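Local structure of putative branched-chain amino acid transport system substrate-binding protein (Rhodopseudomonas palustris, 4F8J) at residues A[172-177]-A[197-202]. The protein probably captures aromatic carboxylates such as the bound 4'-hydroxycinnamic acid in the periplasm and hands them to an ABC transporter for uptake. Residues are numbered along the deposited sequence; the frame is centred on the assembly and turned at random.
Sequences FARPDT and GASGTA. With HC4 (4'-hydroxycinnamic acid), chain E.
F172, at the end of strand 165-172, sends its ring across to the loop that leaves strand 193-197 and to the start of helix 200-212. F172 CZ rests 3.9 Å from CB of A198, reached obliquely, while the methyl CB of A202 lies in the ring plane at the edge, 4.0 Å from F172 CE2. With CG set between the backbone N and the carbonyl carbon (chi1 70°), the ring is buried against these two methyls, and Y143 of strand 137-143 meets it edge-to-face. A173 opens a type I turn closed by D176: its N-H bonds OD2 of D176 from above the carboxylate plane, and its O accepts from N of D176. R174, within this turn, runs extended from CG to NE, which carries the guanidinium to the 4'-hydroxycinnamic acid. R174 NH1 donates to ligand O1 at 2.8 Å, and R174 NH2 to O2 at 2.9 Å, both nearly straight, with the ligand's C1 in the guanidinium plane. From 197-202, OG of S199 donates to the same O2 at 2.7 Å. D145 pairs with NE of R174, and Y143 OH bonds OG of S199; H286, T79 and Q282 also hydrogen-bond the ligand. The two segments share no hydrogen bond; the ligand carboxylate bridges them, R174 probably offsetting part of its charge while D145 partly neutralises R174, consistent with a pocket selecting carboxylates.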
ATOM      1  N   PHE A 172      -3.875  15.425 -11.851  1.00 26.67           N
ATOM      2  CA  PHE A 172      -3.222  14.908 -13.068  1.00 26.87           C
ATOM      3  C   PHE A 172      -3.548  13.443 -13.204  1.00 27.09           C
ATOM      4  O   PHE A 172      -4.019  12.826 -12.263  1.00 26.47           O
ATOM      5  CB  PHE A 172      -1.704  15.162 -13.105  1.00 26.89           C
ATOM      6  CG  PHE A 172      -0.879  14.367 -12.128  1.00 26.45           C
ATOM      7  CD1 PHE A 172      -0.827  14.721 -10.785  1.00 26.35           C
ATOM      8  CD2 PHE A 172      -0.098  13.286 -12.564  1.00 26.51           C
ATOM      9  CE1 PHE A 172      -0.014  14.026  -9.914  1.00 25.51           C
ATOM     10  CE2 PHE A 172       0.707  12.577 -11.679  1.00 27.12           C
ATOM     11  CZ  PHE A 172       0.735  12.949 -10.346  1.00 25.53           C
ATOM     12  N   ALA A 173      -3.414  12.922 -14.415  1.00 28.70           N
ATOM     13  CA  ALA A 173      -3.665  11.513 -14.671  1.00 28.95           C
ATOM     14  C   ALA A 173      -2.375  10.718 -14.603  1.00 30.78           C
ATOM     15  O   ALA A 173      -1.289  11.209 -14.940  1.00 30.57           O
ATOM     16  CB  ALA A 173      -4.337  11.322 -16.032  1.00 31.52           C
ATOM     17  N   ARG A 174      -2.514   9.467 -14.180  1.00 30.26           N
ATOM     18  CA  ARG A 174      -1.378   8.574 -13.980  1.00 30.78           C
ATOM     19  C   ARG A 174      -0.380   8.584 -15.141  1.00 32.39           C
ATOM     20  O   ARG A 174       0.826   8.663 -14.905  1.00 36.44           O
ATOM     21  CB  ARG A 174      -1.874   7.136 -13.733  1.00 30.44           C
ATOM     22  CG  ARG A 174      -2.475   6.954 -12.359  1.00 30.44           C
ATOM     23  CD  ARG A 174      -3.228   5.632 -12.246  1.00 28.50           C
ATOM     24  NE  ARG A 174      -3.978   5.601 -10.995  1.00 27.65           N
ATOM     25  CZ  ARG A 174      -3.519   5.097  -9.842  1.00 24.85           C
ATOM     26  NH1 ARG A 174      -4.265   5.198  -8.766  1.00 24.81           N
ATOM     27  NH2 ARG A 174      -2.306   4.551  -9.775  1.00 23.31           N
ATOM     28  N   PRO A 175      -0.876   8.491 -16.383  1.00 32.68           N
ATOM     29  CA  PRO A 175       0.081   8.433 -17.509  1.00 33.85           C
ATOM     30  C   PRO A 175       0.749   9.775 -17.882  1.00 35.33           C
ATOM     31  O   PRO A 175       1.673   9.802 -18.721  1.00 37.10           O
ATOM     32  CB  PRO A 175      -0.785   7.928 -18.682  1.00 34.47           C
ATOM     33  CG  PRO A 175      -2.116   7.541 -18.114  1.00 35.13           C
ATOM     34  CD  PRO A 175      -2.267   8.360 -16.861  1.00 32.35           C
ATOM     35  N   ASP A 176       0.291  10.883 -17.315  1.00 32.07           N
ATOM     36  CA  ASP A 176       0.792  12.182 -17.723  1.00 32.13           C
ATOM     37  C   ASP A 176       2.301  12.294 -17.522  1.00 33.00           C
ATOM     38  O   ASP A 176       2.841  11.938 -16.474  1.00 34.03           O
ATOM     39  CB  ASP A 176       0.121  13.330 -16.956  1.00 31.36           C
ATOM     40  CG  ASP A 176      -1.359  13.490 -17.267  1.00 31.15           C
ATOM     41  OD1 ASP A 176      -1.879  12.824 -18.186  1.00 31.38           O
ATOM     42  OD2 ASP A 176      -2.013  14.305 -16.568  1.00 31.58           O
ATOM     43  N   THR A 177       2.996  12.841 -18.514  1.00 34.04           N
ATOM     44  CA  THR A 177       4.441  13.034 -18.367  1.00 34.61           C
ATOM     45  C   THR A 177       4.837  14.458 -17.950  1.00 34.33           C
ATOM     46  O   THR A 177       6.014  14.719 -17.694  1.00 34.49           O
ATOM     47  CB  THR A 177       5.154  12.663 -19.664  1.00 37.01           C
ATOM     48  OG1 THR A 177       4.692  13.522 -20.695  1.00 38.06           O
ATOM     49  CG2 THR A 177       4.840  11.233 -20.035  1.00 39.72           C
ATOM     50  N   GLY A 197      -0.506  13.607  -3.944  1.00 21.15           N
ATOM     51  CA  GLY A 197      -1.278  12.359  -3.844  1.00 22.40           C
ATOM     52  C   GLY A 197      -1.111  11.444  -5.056  1.00 22.62           C
ATOM     53  O   GLY A 197      -1.887  11.464  -5.999  1.00 23.57           O
ATOM     54  N   ALA A 198      -0.080  10.619  -5.026  1.00 22.38           N
ATOM     55  CA  ALA A 198       0.268   9.826  -6.179  1.00 22.94           C
ATOM     56  C   ALA A 198       1.091   8.642  -5.652  1.00 22.99           C
ATOM     57  O   ALA A 198       1.100   8.383  -4.429  1.00 23.57           O
ATOM     58  CB  ALA A 198       1.037  10.681  -7.198  1.00 23.28           C
ATOM     59  N   SER A 199       1.733   7.906  -6.559  1.00 23.43           N
ATOM     60  CA  SER A 199       2.407   6.677  -6.184  1.00 23.06           C
ATOM     61  C   SER A 199       3.486   6.347  -7.198  1.00 24.61           C
ATOM     62  O   SER A 199       3.450   6.826  -8.313  1.00 25.45           O
ATOM     63  CB  SER A 199       1.381   5.543  -6.105  1.00 22.83           C
ATOM     64  OG  SER A 199       0.762   5.319  -7.358  1.00 23.70           O
ATOM     65  N   GLY A 200       4.469   5.577  -6.751  1.00 26.04           N
ATOM     66  CA  GLY A 200       5.547   5.118  -7.625  1.00 27.03           C
ATOM     67  C   GLY A 200       6.202   6.219  -8.424  1.00 29.48           C
ATOM     68  O   GLY A 200       6.502   7.294  -7.904  1.00 28.24           O
ATOM     69  N   THR A 201       6.413   5.964  -9.717  1.00 30.20           N
ATOM     70  CA  THR A 201       7.088   6.922 -10.591  1.00 31.31           C
ATOM     71  C   THR A 201       6.369   8.279 -10.695  1.00 29.94           C
ATOM     72  O   THR A 201       6.997   9.342 -10.637  1.00 29.09           O
ATOM     73  CB  THR A 201       7.278   6.302 -11.999  1.00 33.92           C
ATOM     74  OG1 THR A 201       8.125   5.157 -11.865  1.00 39.27           O
ATOM     75  CG2 THR A 201       7.895   7.299 -12.972  1.00 37.83           C
ATOM     76  N   ALA A 202       5.048   8.260 -10.824  1.00 29.90           N
ATOM     77  CA  ALA A 202       4.291   9.513 -10.867  1.00 31.03           C
ATOM     78  C   ALA A 202       4.459  10.369  -9.616  1.00 30.00           C
ATOM     79  O   ALA A 202       4.402  11.581  -9.713  1.00 32.18           O
ATOM     80  CB  ALA A 202       2.819   9.248 -11.140  1.00 30.52           C
TER
HETATM   81  C1  HC4 E 404      -2.433   3.824  -6.167  1.00 21.60           C
HETATM   82  O1  HC4 E 404      -3.632   3.715  -6.465  1.00 22.58           O
HETATM   83  O2  HC4 E 404      -1.553   4.066  -7.042  1.00 25.10           O
HETATM   84  C2  HC4 E 404      -1.924   3.662  -4.777  1.00 22.50           C
HETATM   85  C3  HC4 E 404      -0.876   2.862  -4.589  1.00 21.09           C
HETATM   86  C1' HC4 E 404      -0.374   2.468  -3.236  1.00 20.40           C
HETATM   87  C2' HC4 E 404      -0.440   3.299  -2.101  1.00 19.18           C
HETATM   88  C3' HC4 E 404      -0.014   2.830  -0.868  1.00 20.48           C
HETATM   89  C4' HC4 E 404       0.506   1.562  -0.691  1.00 19.69           C
HETATM   90  C5' HC4 E 404       0.583   0.741  -1.810  1.00 19.76           C
HETATM   91  C6' HC4 E 404       0.144   1.211  -3.034  1.00 19.86           C
HETATM   92  O4' HC4 E 404       0.958   1.081   0.514  1.00 20.14           O